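Local atomic coordinates of Cbs-cp12 (Microcystis aeruginosa PCC 7806, PDB entry 5NMU), a protein that joins a pair of CBS domains to a redox-sensitive CP12 module and probably takes part in the redox regulation of photosynthesis in cyanobacteria. Residues K35-I40 against I103-V108; V41-R44 against P49-I52; L136-E141 against Q174-H179. One frame throughout, in Å; residues are numbered along the deposited sequence.

Contact 1: K35-I40 against I103-V108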
ATOM      1  N   LYS A  35      -1.974   7.238 -30.159  1.00 52.08           N
ATOM      2  CA  LYS A  35      -0.990   7.473 -29.075  1.00 51.13           C
ATOM      3  C   LYS A  35      -1.657   7.955 -27.767  1.00 47.17           C
ATOM      4  O   LYS A  35      -1.304   8.965 -27.188  1.00 45.67           O
ATOM      5  CB  LYS A  35       0.145   8.399 -29.561  1.00 53.93           C
ATOM      6  CG  LYS A  35       0.902   7.881 -30.796  1.00 57.17           C
ATOM      7  CD  LYS A  35       1.347   6.426 -30.651  1.00 60.16           C
ATOM      8  CE  LYS A  35       1.965   5.825 -31.897  1.00 63.63           C
ATOM      9  NZ  LYS A  35       3.381   6.247 -31.973  1.00 66.26           N
ATOM     10  N   LEU A  36      -2.639   7.187 -27.320  1.00 45.22           N
ATOM     11  CA  LEU A  36      -3.426   7.494 -26.113  1.00 43.54           C
ATOM     12  C   LEU A  36      -2.983   6.621 -24.986  1.00 39.88           C
ATOM     13  O   LEU A  36      -2.800   5.443 -25.165  1.00 38.43           O
ATOM     14  CB  LEU A  36      -4.892   7.225 -26.381  1.00 44.80           C
ATOM     15  CG  LEU A  36      -5.385   8.022 -27.617  1.00 47.12           C
ATOM     16  CD1 LEU A  36      -6.776   7.556 -28.009  1.00 48.70           C
ATOM     17  CD2 LEU A  36      -5.358   9.501 -27.361  1.00 46.06           C
ATOM     18  N   ARG A  37      -2.809   7.211 -23.826  1.00 37.95           N
ATOM     19  CA  ARG A  37      -2.444   6.481 -22.649  1.00 38.40           C
ATOM     20  C   ARG A  37      -3.628   6.192 -21.705  1.00 37.92           C
ATOM     21  O   ARG A  37      -3.456   5.447 -20.690  1.00 34.94           O
ATOM     22  CB  ARG A  37      -1.336   7.232 -21.934  1.00 39.90           C
ATOM     23  CG  ARG A  37      -0.066   7.196 -22.764  1.00 39.70           C
ATOM     24  CD  ARG A  37       1.034   8.012 -22.108  1.00 40.31           C
ATOM     25  NE  ARG A  37       2.217   8.051 -22.964  1.00 42.14           N
ATOM     26  CZ  ARG A  37       2.305   8.754 -24.100  1.00 43.75           C
ATOM     27  NH1 ARG A  37       1.301   9.508 -24.518  1.00 44.22           N
ATOM     28  NH2 ARG A  37       3.413   8.719 -24.815  1.00 45.67           N
ATOM     29  N   GLY A  38      -4.811   6.726 -22.055  1.00 36.27           N
ATOM     30  CA  GLY A  38      -6.047   6.440 -21.349  1.00 36.22           C
ATOM     31  C   GLY A  38      -7.232   6.568 -22.282  1.00 37.06           C
ATOM     32  O   GLY A  38      -7.214   7.406 -23.162  1.00 38.18           O
ATOM     33  N   LEU A  39      -8.209   5.680 -22.145  1.00 37.60           N
ATOM     34  CA  LEU A  39      -9.477   5.790 -22.833  1.00 38.04           C
ATOM     35  C   LEU A  39     -10.579   5.878 -21.805  1.00 37.42           C
ATOM     36  O   LEU A  39     -10.614   5.131 -20.806  1.00 35.49           O
ATOM     37  CB  LEU A  39      -9.780   4.551 -23.668  1.00 39.27           C
ATOM     38  CG  LEU A  39      -8.888   4.221 -24.787  1.00 41.20           C
ATOM     39  CD1 LEU A  39      -9.252   2.810 -25.316  1.00 42.41           C
ATOM     40  CD2 LEU A  39      -9.019   5.303 -25.858  1.00 43.17           C
ATOM     41  N   ILE A  40     -11.528   6.763 -22.078  1.00 38.16           N
ATOM     42  CA  ILE A  40     -12.655   6.920 -21.182  1.00 37.23           C
ATOM     43  C   ILE A  40     -13.731   5.918 -21.598  1.00 38.45           C
ATOM     44  O   ILE A  40     -14.036   5.759 -22.789  1.00 41.47           O
ATOM     45  CB  ILE A  40     -13.210   8.338 -21.257  1.00 37.19           C
ATOM     46  CG1 ILE A  40     -12.145   9.379 -20.949  1.00 36.74           C
ATOM     47  CG2 ILE A  40     -14.428   8.448 -20.372  1.00 36.43           C
ATOM     48  CD1 ILE A  40     -11.389   9.147 -19.672  1.00 36.69           C
ATOM     49  N   ILE A 103      -3.384   8.087  -8.873  1.00 33.67           N
ATOM     50  CA  ILE A 103      -3.671   7.889 -10.283  1.00 33.66           C
ATOM     51  C   ILE A 103      -2.819   8.841 -11.068  1.00 32.29           C
ATOM     52  O   ILE A 103      -2.226   9.745 -10.493  1.00 31.64           O
ATOM     53  CB  ILE A 103      -5.140   8.129 -10.661  1.00 34.63           C
ATOM     54  CG1 ILE A 103      -5.559   9.554 -10.281  1.00 34.16           C
ATOM     55  CG2 ILE A 103      -6.017   7.037 -10.015  1.00 35.85           C
ATOM     56  CD1 ILE A 103      -6.989   9.864 -10.661  1.00 35.15           C
ATOM     57  N   ARG A 104      -2.751   8.632 -12.370  1.00 31.70           N
ATOM     58  CA  ARG A 104      -1.935   9.468 -13.254  1.00 32.09           C
ATOM     59  C   ARG A 104      -2.774  10.166 -14.304  1.00 31.41           C
ATOM     60  O   ARG A 104      -2.228  10.970 -15.078  1.00 32.13           O
ATOM     61  CB  ARG A 104      -0.832   8.629 -13.891  1.00 33.39           C
ATOM     62  CG  ARG A 104       0.181   8.197 -12.819  1.00 36.40           C
ATOM     63  CD  ARG A 104       0.883   6.929 -13.130  1.00 38.03           C
ATOM     64  NE  ARG A 104      -0.042   5.798 -13.374  1.00 38.59           N
ATOM     65  CZ  ARG A 104      -0.504   4.944 -12.481  1.00 37.30           C
ATOM     66  NH1 ARG A 104      -0.159   5.033 -11.211  1.00 37.38           N
ATOM     67  NH2 ARG A 104      -1.323   3.983 -12.888  1.00 37.57           N
ATOM     68  N   ARG A 105      -4.088   9.969 -14.272  1.00 31.29           N
ATOM     69  CA  ARG A 105      -4.934  10.236 -15.442  1.00 33.57           C
ATOM     70  C   ARG A 105      -6.429  10.237 -15.048  1.00 32.32           C
ATOM     71  O   ARG A 105      -6.840   9.365 -14.295  1.00 31.72           O
ATOM     72  CB  ARG A 105      -4.666   8.984 -16.327  1.00 37.16           C
ATOM     73  CG  ARG A 105      -4.662   9.171 -17.722  1.00 39.64           C
ATOM     74  CD  ARG A 105      -4.082   7.903 -18.360  1.00 38.95           C
ATOM     75  NE  ARG A 105      -2.683   7.766 -18.039  1.00 40.29           N
ATOM     76  CZ  ARG A 105      -1.686   8.488 -18.522  1.00 39.00           C
ATOM     77  NH1 ARG A 105      -1.910   9.441 -19.363  1.00 40.88           N
ATOM     78  NH2 ARG A 105      -0.446   8.261 -18.119  1.00 37.83           N
ATOM     79  N   ALA A 106      -7.236  11.181 -15.537  1.00 32.65           N
ATOM     80  CA  ALA A 106      -8.688  11.234 -15.200  1.00 32.41           C
ATOM     81  C   ALA A 106      -9.493  11.924 -16.292  1.00 32.72           C
ATOM     82  O   ALA A 106      -8.986  12.818 -16.962  1.00 32.87           O
ATOM     83  CB  ALA A 106      -8.913  11.913 -13.865  1.00 31.81           C
ATOM     84  N   PRO A 107     -10.734  11.481 -16.511  1.00 33.49           N
ATOM     85  CA  PRO A 107     -11.574  12.301 -17.431  1.00 34.09           C
ATOM     86  C   PRO A 107     -11.835  13.653 -16.776  1.00 33.97           C
ATOM     87  O   PRO A 107     -11.950  13.717 -15.543  1.00 34.21           O
ATOM     88  CB  PRO A 107     -12.888  11.523 -17.523  1.00 33.76           C
ATOM     89  CG  PRO A 107     -12.954  10.786 -16.227  1.00 34.13           C
ATOM     90  CD  PRO A 107     -11.505  10.383 -15.898  1.00 33.14           C
ATOM     91  N   VAL A 108     -11.872  14.684 -17.607  1.00 34.28           N
ATOM     92  CA  VAL A 108     -12.433  15.977 -17.271  1.00 34.66           C
ATOM     93  C   VAL A 108     -13.923  16.008 -17.595  1.00 36.05           C
ATOM     94  O   VAL A 108     -14.307  15.924 -18.742  1.00 37.45           O
ATOM     95  CB  VAL A 108     -11.727  17.147 -17.945  1.00 34.67           C
ATOM     96  CG1 VAL A 108     -12.403  18.491 -17.542  1.00 35.14           C
ATOM     97  CG2 VAL A 108     -10.261  17.166 -17.549  1.00 33.89           C
TER
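Ile40 and Pro107 meet in a buried, bond-free packing contact between two CBS repeats, where strand 38-41 of the first faces strand 105-110 of the second. The pairing is consistent with the tandem CBS module, in which two repeats associate through their sheets. The touching parts of the two segments run 28° apart, and the nearest alpha carbons, Ile40 CA and Pro107 CA, are 6.6 Å apart, so side chains bridge the gap. Ile40 CD1 reaches over to Pro107 CB at 3.5 Å, and Ile117 and Ile52 add to the same apolar core. A second point of touch lies two residues back. Arg105 bends at chi3 (-68°), and Arg37 CB sits over one face of its guanidinium, offset toward the rim, 3.4 Å from Arg105 NH1. Arg105 CD packs 3.9 Å from Gly38 CA, where a beta carbon would run into it. The Arg37 side chain leads away and gives its NE to Ser121 OG of the second subunit, while Arg105 NH2 has a long, weak ion pair with Glu55. With the charged ends turned to separate partners, the contact rests on close packing of methylene, guanidinium face and apolar side chains, not on direct polar bonds.

Contact 2: V41-R44 against P49-I52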
ATOM      1  N   VAL A  41     -14.325   5.256 -20.621  1.00 38.08           N
ATOM      2  CA  VAL A  41     -15.364   4.283 -20.883  1.00 38.84           C
ATOM      3  C   VAL A  41     -16.758   4.968 -20.871  1.00 40.77           C
ATOM      4  O   VAL A  41     -17.171   5.629 -19.867  1.00 37.59           O
ATOM      5  CB  VAL A  41     -15.351   3.193 -19.839  1.00 39.29           C
ATOM      6  CG1 VAL A  41     -16.585   2.284 -19.982  1.00 39.77           C
ATOM      7  CG2 VAL A  41     -14.036   2.388 -19.941  1.00 39.91           C
ATOM      8  N   GLU A  42     -17.498   4.687 -21.926  1.00 42.19           N
ATOM      9  CA  GLU A  42     -18.718   5.402 -22.275  1.00 44.90           C
ATOM     10  C   GLU A  42     -19.860   5.032 -21.308  1.00 43.74           C
ATOM     11  O   GLU A  42     -20.154   3.882 -21.167  1.00 43.11           O
ATOM     12  CB  GLU A  42     -19.081   5.019 -23.726  1.00 48.17           C
ATOM     13  CG  GLU A  42     -20.358   5.657 -24.276  1.00 53.32           C
ATOM     14  CD  GLU A  42     -20.499   5.465 -25.786  1.00 56.79           C
ATOM     15  OE1 GLU A  42     -19.889   4.508 -26.323  1.00 59.02           O
ATOM     16  OE2 GLU A  42     -21.220   6.288 -26.424  1.00 62.73           O
ATOM     17  N   PRO A  43     -20.485   6.010 -20.629  1.00 44.01           N
ATOM     18  CA  PRO A  43     -21.661   5.729 -19.811  1.00 45.05           C
ATOM     19  C   PRO A  43     -22.732   5.073 -20.647  1.00 47.52           C
ATOM     20  O   PRO A  43     -22.914   5.436 -21.804  1.00 47.88           O
ATOM     21  CB  PRO A  43     -22.127   7.121 -19.386  1.00 45.64           C
ATOM     22  CG  PRO A  43     -20.877   7.948 -19.384  1.00 44.97           C
ATOM     23  CD  PRO A  43     -20.085   7.431 -20.539  1.00 44.76           C
ATOM     24  N   ARG A  44     -23.415   4.090 -20.102  1.00 50.00           N
ATOM     25  CA  ARG A  44     -24.431   3.385 -20.896  1.00 53.65           C
ATOM     26  C   ARG A  44     -25.770   4.142 -20.938  1.00 52.95           C
ATOM     27  O   ARG A  44     -26.575   3.900 -21.802  1.00 53.21           O
ATOM     28  CB  ARG A  44     -24.604   1.945 -20.415  1.00 56.22           C
ATOM     29  CG  ARG A  44     -23.343   1.088 -20.666  1.00 60.41           C
ATOM     30  CD  ARG A  44     -23.566  -0.395 -20.351  1.00 64.15           C
ATOM     31  NE  ARG A  44     -24.251  -0.476 -19.066  1.00 67.86           N
ATOM     32  CZ  ARG A  44     -23.683  -0.605 -17.858  1.00 71.18           C
ATOM     33  NH1 ARG A  44     -22.351  -0.793 -17.690  1.00 70.56           N
ATOM     34  NH2 ARG A  44     -24.489  -0.572 -16.778  1.00 70.37           N
ATOM     35  N   PRO A  49     -22.020   5.944 -14.346  1.00 39.79           N
ATOM     36  CA  PRO A  49     -20.768   6.716 -14.203  1.00 39.81           C
ATOM     37  C   PRO A  49     -19.801   6.542 -15.369  1.00 39.29           C
ATOM     38  O   PRO A  49     -19.927   5.613 -16.120  1.00 38.18           O
ATOM     39  CB  PRO A  49     -20.165   6.159 -12.936  1.00 39.25           C
ATOM     40  CG  PRO A  49     -20.698   4.743 -12.877  1.00 39.01           C
ATOM     41  CD  PRO A  49     -22.108   4.885 -13.333  1.00 40.16           C
ATOM     42  N   TYR A  50     -18.881   7.490 -15.510  1.00 38.46           N
ATOM     43  CA  TYR A  50     -17.741   7.346 -16.384  1.00 38.73           C
ATOM     44  C   TYR A  50     -16.770   6.311 -15.838  1.00 37.17           C
ATOM     45  O   TYR A  50     -16.737   6.038 -14.663  1.00 35.97           O
ATOM     46  CB  TYR A  50     -17.010   8.691 -16.614  1.00 39.00           C
ATOM     47  CG  TYR A  50     -17.772   9.594 -17.557  1.00 40.43           C
ATOM     48  CD1 TYR A  50     -18.760  10.451 -17.075  1.00 41.29           C
ATOM     49  CD2 TYR A  50     -17.540   9.549 -18.912  1.00 41.09           C
ATOM     50  CE1 TYR A  50     -19.470  11.276 -17.929  1.00 42.82           C
ATOM     51  CE2 TYR A  50     -18.272  10.336 -19.791  1.00 42.83           C
ATOM     52  CZ  TYR A  50     -19.227  11.209 -19.289  1.00 42.75           C
ATOM     53  OH  TYR A  50     -19.915  11.996 -20.147  1.00 42.46           O
ATOM     54  N   GLY A  51     -16.002   5.732 -16.737  1.00 36.18           N
ATOM     55  CA  GLY A  51     -14.943   4.811 -16.347  1.00 35.21           C
ATOM     56  C   GLY A  51     -13.721   5.175 -17.135  1.00 33.60           C
ATOM     57  O   GLY A  51     -13.797   6.034 -18.016  1.00 33.05           O
ATOM     58  N   ILE A  52     -12.608   4.550 -16.800  1.00 32.57           N
ATOM     59  CA  ILE A  52     -11.345   4.782 -17.467  1.00 32.74           C
ATOM     60  C   ILE A  52     -10.557   3.466 -17.498  1.00 32.43           C
ATOM     61  O   ILE A  52     -10.594   2.681 -16.555  1.00 31.84           O
ATOM     62  CB  ILE A  52     -10.518   5.927 -16.799  1.00 32.60           C
ATOM     63  CG1 ILE A  52      -9.286   6.318 -17.682  1.00 32.90           C
ATOM     64  CG2 ILE A  52     -10.082   5.534 -15.377  1.00 32.47           C
ATOM     65  CD1 ILE A  52      -8.690   7.656 -17.294  1.00 32.30           C
TER
HETATM   66  O   HOH W   1     -18.821   4.358 -18.159  1.00 43.06           O
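Val41 and Gly51 form an antiparallel hydrogen-bonded pair at the start of the turn between two neighbouring strands. Val41 N gives the stronger bond, 2.8 Å to Gly51 O with an N-H...O angle of 168°. The return bond, from Gly51 N to Val41 O, is weak at 3.3 Å. Val41 O has further support from a water, which donates to it at 2.7 Å and also donates to Pro49 O at 2.6 Å, carrying the ladder on where direct pairing has stopped. Beyond this polar core comes a CH-pi contact: Pro43 sets CG over the centre of one face of the Tyr50 ring, 3.5 Å from the ring centroid and only 10° off the normal. Pro43 CD sits near the ring atom Tyr50 CE2. Chi1 of Tyr50 (-75°) sets CG beside the backbone N and swings the ring in under the proline, while the hydroxyl goes on to bond the carbonyl of Lys112. Replacing Tyr50 by an alanine would probably leave the Pro43 ring without its aromatic platform and the Lys112 carbonyl without this hydroxyl. Val41 CB packs against the Gly51 carbonyl, 3.7 Å from Gly51 O, where a side chain at Gly51 would be tight. The pair joins strands 38-41 and 51-54 of the first CBS repeat; Ile40, on the former, touches Tyr50, and Lys112 lies in the turn between strands 105-110 and 113-119.

Contact 3: L136-E141 against Q174-H179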
ATOM      1  N   LEU A 136      -0.193  25.011  -0.964  1.00 60.36           N
ATOM      2  CA  LEU A 136      -1.535  24.464  -0.800  1.00 60.84           C
ATOM      3  C   LEU A 136      -2.174  24.967   0.515  1.00 53.40           C
ATOM      4  O   LEU A 136      -1.510  25.133   1.560  1.00 52.44           O
ATOM      5  CB  LEU A 136      -1.561  22.911  -0.879  1.00 65.95           C
ATOM      6  CG  LEU A 136      -1.809  22.203  -2.232  1.00 73.19           C
ATOM      7  CD1 LEU A 136      -3.279  22.198  -2.627  1.00 74.71           C
ATOM      8  CD2 LEU A 136      -0.978  22.773  -3.382  1.00 76.47           C
ATOM      9  N   PHE A 137      -3.452  25.293   0.391  1.00 49.02           N
ATOM     10  CA  PHE A 137      -4.275  25.758   1.494  1.00 46.72           C
ATOM     11  C   PHE A 137      -3.731  26.997   2.183  1.00 43.63           C
ATOM     12  O   PHE A 137      -3.919  27.160   3.382  1.00 42.35           O
ATOM     13  CB  PHE A 137      -4.450  24.632   2.523  1.00 44.69           C
ATOM     14  CG  PHE A 137      -4.733  23.284   1.922  1.00 45.31           C
ATOM     15  CD1 PHE A 137      -5.628  23.142   0.867  1.00 47.17           C
ATOM     16  CD2 PHE A 137      -4.152  22.150   2.453  1.00 44.83           C
ATOM     17  CE1 PHE A 137      -5.907  21.916   0.338  1.00 47.76           C
ATOM     18  CE2 PHE A 137      -4.431  20.906   1.925  1.00 46.81           C
ATOM     19  CZ  PHE A 137      -5.318  20.786   0.883  1.00 47.82           C
ATOM     20  N   ILE A 138      -3.010  27.853   1.439  1.00 45.32           N
ATOM     21  CA  ILE A 138      -2.352  29.000   2.053  1.00 42.50           C
ATOM     22  C   ILE A 138      -3.347  29.981   2.635  1.00 41.32           C
ATOM     23  O   ILE A 138      -3.032  30.643   3.638  1.00 40.14           O
ATOM     24  CB  ILE A 138      -1.376  29.700   1.098  1.00 45.34           C
ATOM     25  CG1 ILE A 138      -0.419  30.579   1.919  1.00 45.17           C
ATOM     26  CG2 ILE A 138      -2.106  30.459  -0.035  1.00 46.37           C
ATOM     27  CD1 ILE A 138       0.588  31.372   1.126  1.00 48.34           C
ATOM     28  N   GLU A 139      -4.557  30.051   2.074  1.00 42.67           N
ATOM     29  CA  GLU A 139      -5.621  30.884   2.666  1.00 44.52           C
ATOM     30  C   GLU A 139      -6.131  30.371   4.027  1.00 42.54           C
ATOM     31  O   GLU A 139      -6.500  31.184   4.873  1.00 40.70           O
ATOM     32  CB  GLU A 139      -6.798  31.145   1.696  1.00 47.69           C
ATOM     33  CG  GLU A 139      -6.462  32.083   0.526  1.00 53.04           C
ATOM     34  CD  GLU A 139      -5.978  33.528   0.928  1.00 55.97           C
ATOM     35  OE1 GLU A 139      -6.507  34.153   1.885  1.00 55.84           O
ATOM     36  OE2 GLU A 139      -5.064  34.077   0.251  1.00 59.07           O
ATOM     37  N   ASP A 140      -6.169  29.050   4.215  1.00 41.40           N
ATOM     38  CA  ASP A 140      -6.509  28.469   5.507  1.00 40.54           C
ATOM     39  C   ASP A 140      -5.383  28.809   6.506  1.00 38.17           C
ATOM     40  O   ASP A 140      -5.682  29.162   7.656  1.00 36.08           O
ATOM     41  CB  ASP A 140      -6.753  26.957   5.412  1.00 42.37           C
ATOM     42  CG  ASP A 140      -7.897  26.594   4.445  1.00 45.03           C
ATOM     43  OD1 ASP A 140      -8.968  27.202   4.461  1.00 48.47           O
ATOM     44  OD2 ASP A 140      -7.721  25.705   3.610  1.00 50.81           O
ATOM     45  N   GLU A 141      -4.121  28.767   6.066  1.00 37.16           N
ATOM     46  CA  GLU A 141      -2.992  29.102   6.944  1.00 39.19           C
ATOM     47  C   GLU A 141      -3.013  30.555   7.417  1.00 37.66           C
ATOM     48  O   GLU A 141      -2.678  30.816   8.537  1.00 37.74           O
ATOM     49  CB  GLU A 141      -1.619  28.911   6.291  1.00 40.84           C
ATOM     50  CG  GLU A 141      -1.258  27.514   5.853  1.00 44.52           C
ATOM     51  CD  GLU A 141       0.199  27.401   5.422  1.00 46.02           C
ATOM     52  OE1 GLU A 141       1.090  27.869   6.141  1.00 46.19           O
ATOM     53  OE2 GLU A 141       0.438  26.786   4.380  1.00 54.04           O
ATOM     54  N   GLN A 174       0.901  36.367   3.860  1.00 52.01           N
ATOM     55  CA  GLN A 174       0.179  37.256   2.924  1.00 57.01           C
ATOM     56  C   GLN A 174       1.042  37.743   1.735  1.00 60.30           C
ATOM     57  O   GLN A 174       0.525  37.860   0.625  1.00 61.80           O
ATOM     58  CB  GLN A 174      -0.497  38.448   3.657  1.00 60.92           C
ATOM     59  CG  GLN A 174      -2.001  38.244   3.963  1.00 63.26           C
ATOM     60  CD  GLN A 174      -2.556  39.041   5.155  1.00 67.36           C
ATOM     61  OE1 GLN A 174      -1.890  39.927   5.733  1.00 71.73           O
ATOM     62  NE2 GLN A 174      -3.800  38.725   5.533  1.00 69.15           N
ATOM     63  N   ALA A 175       2.337  37.991   1.964  1.00 59.71           N
ATOM     64  CA  ALA A 175       3.281  38.419   0.906  1.00 63.67           C
ATOM     65  C   ALA A 175       3.411  37.363  -0.160  1.00 66.46           C
ATOM     66  O   ALA A 175       3.366  37.647  -1.366  1.00 69.46           O
ATOM     67  CB  ALA A 175       4.653  38.708   1.509  1.00 62.88           C
ATOM     68  N   GLU A 176       3.546  36.134   0.316  1.00 66.08           N
ATOM     69  CA  GLU A 176       3.672  34.963  -0.527  1.00 70.17           C
ATOM     70  C   GLU A 176       2.424  34.780  -1.426  1.00 73.40           C
ATOM     71  O   GLU A 176       2.557  34.690  -2.650  1.00 75.78           O
ATOM     72  CB  GLU A 176       3.905  33.735   0.360  1.00 69.21           C
ATOM     73  CG  GLU A 176       4.546  32.550  -0.344  1.00 72.67           C
ATOM     74  CD  GLU A 176       4.626  31.322   0.548  1.00 71.57           C
ATOM     75  OE1 GLU A 176       4.571  31.463   1.801  1.00 69.33           O
ATOM     76  OE2 GLU A 176       4.732  30.212  -0.020  1.00 73.46           O
ATOM     77  N   ALA A 177       1.228  34.788  -0.826  1.00 72.07           N
ATOM     78  CA  ALA A 177      -0.038  34.621  -1.576  1.00 75.50           C
ATOM     79  C   ALA A 177      -0.300  35.626  -2.684  1.00 81.20           C
ATOM     80  O   ALA A 177      -0.845  35.243  -3.701  1.00 83.47           O
ATOM     81  CB  ALA A 177      -1.231  34.647  -0.656  1.00 73.61           C
ATOM     82  N   SER A 178       0.005  36.905  -2.463  1.00 84.92           N
ATOM     83  CA  SER A 178      -0.198  37.926  -3.502  1.00 91.58           C
ATOM     84  C   SER A 178       0.986  38.013  -4.502  1.00 97.19           C
ATOM     85  O   SER A 178       0.870  38.675  -5.530  1.00 97.54           O
ATOM     86  CB  SER A 178      -0.505  39.284  -2.879  1.00 90.08           C
ATOM     87  OG  SER A 178       0.526  39.668  -2.010  1.00 88.10           O
ATOM     88  N   HIS A 179       2.102  37.347  -4.177  1.00 98.92           N
ATOM     89  CA  HIS A 179       3.214  37.083  -5.101  1.00101.83           C
ATOM     90  C   HIS A 179       2.845  35.919  -6.048  1.00103.83           C
ATOM     91  O   HIS A 179       2.203  34.933  -5.650  1.00 98.61           O
ATOM     92  CB  HIS A 179       4.473  36.750  -4.278  1.00 99.69           C
ATOM     93  CG  HIS A 179       5.760  36.864  -5.027  1.00102.88           C
ATOM     94  ND1 HIS A 179       5.965  36.302  -6.273  1.00108.13           N
ATOM     95  CD2 HIS A 179       6.934  37.437  -4.675  1.00104.89           C
ATOM     96  CE1 HIS A 179       7.200  36.549  -6.667  1.00111.86           C
ATOM     97  NE2 HIS A 179       7.809  37.238  -5.716  1.00112.15           N
TER
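Ile138 leans on Glu176 and Ala177 at the open end of the CP12 helical hairpin, where the start of helix 138-156 lies beside the end of helix 161-178. With CG1 anti to the backbone N (chi1 -162°) and the chain extended beyond it, Ile138 sends CD1 straight across, to 4.1 Å from Ala177 CB. The same methyl lies 4.0 Å from Glu176 OE1, against the side of that extended side chain. One residue on, Glu139 bends at chi2 and brings OE2 to 4.0 Å from Ala177 CB. These are loose van der Waals touches at the surface, and the small alanine is met by a methyl and a carboxylate together. The acid of Glu176 has its own partner: Arg135 forms salt bridges with both Glu176 and Glu141, so that one arginine just before the first helix probably steadies acids on both arms. Asp140 is salt-bridged to Arg44 of the third subunit, which ties this end of the hairpin to a neighbour, and the hairpin also carries the Cys153-Cys163 disulfide. In the last turn of the second helix, Gln174 O accepts from opposite faces of its carbonyl plane, from Ser178 N at 3.3 Å and from Ser178 OG at 3.2 Å.

How the contacts relate
Contacts 1 and 2 share strand 38-41 and touch each other, their centres about 12 Å apart: Ile40 packs at once toward the second CBS repeat and against Tyr50 and Ile52 of its own sheet. Contact 1 is buried, with apolar packing beside an arginine face and without direct polar bonds, joining repeats distant in sequence; contact 2, partly buried, joins adjacent strands through backbone bonds and a water. Contact 3 stands apart, its centre about 31 Å from that of contact 1 and 37 Å from that of contact 2, on the CP12 hairpin. Contacts 2 and 3 both touch the third subunit. Chemistry thus follows place: close packing inside, pairing along the sheet, loose touches at the surface, with salt bridges going to residues outside the contact.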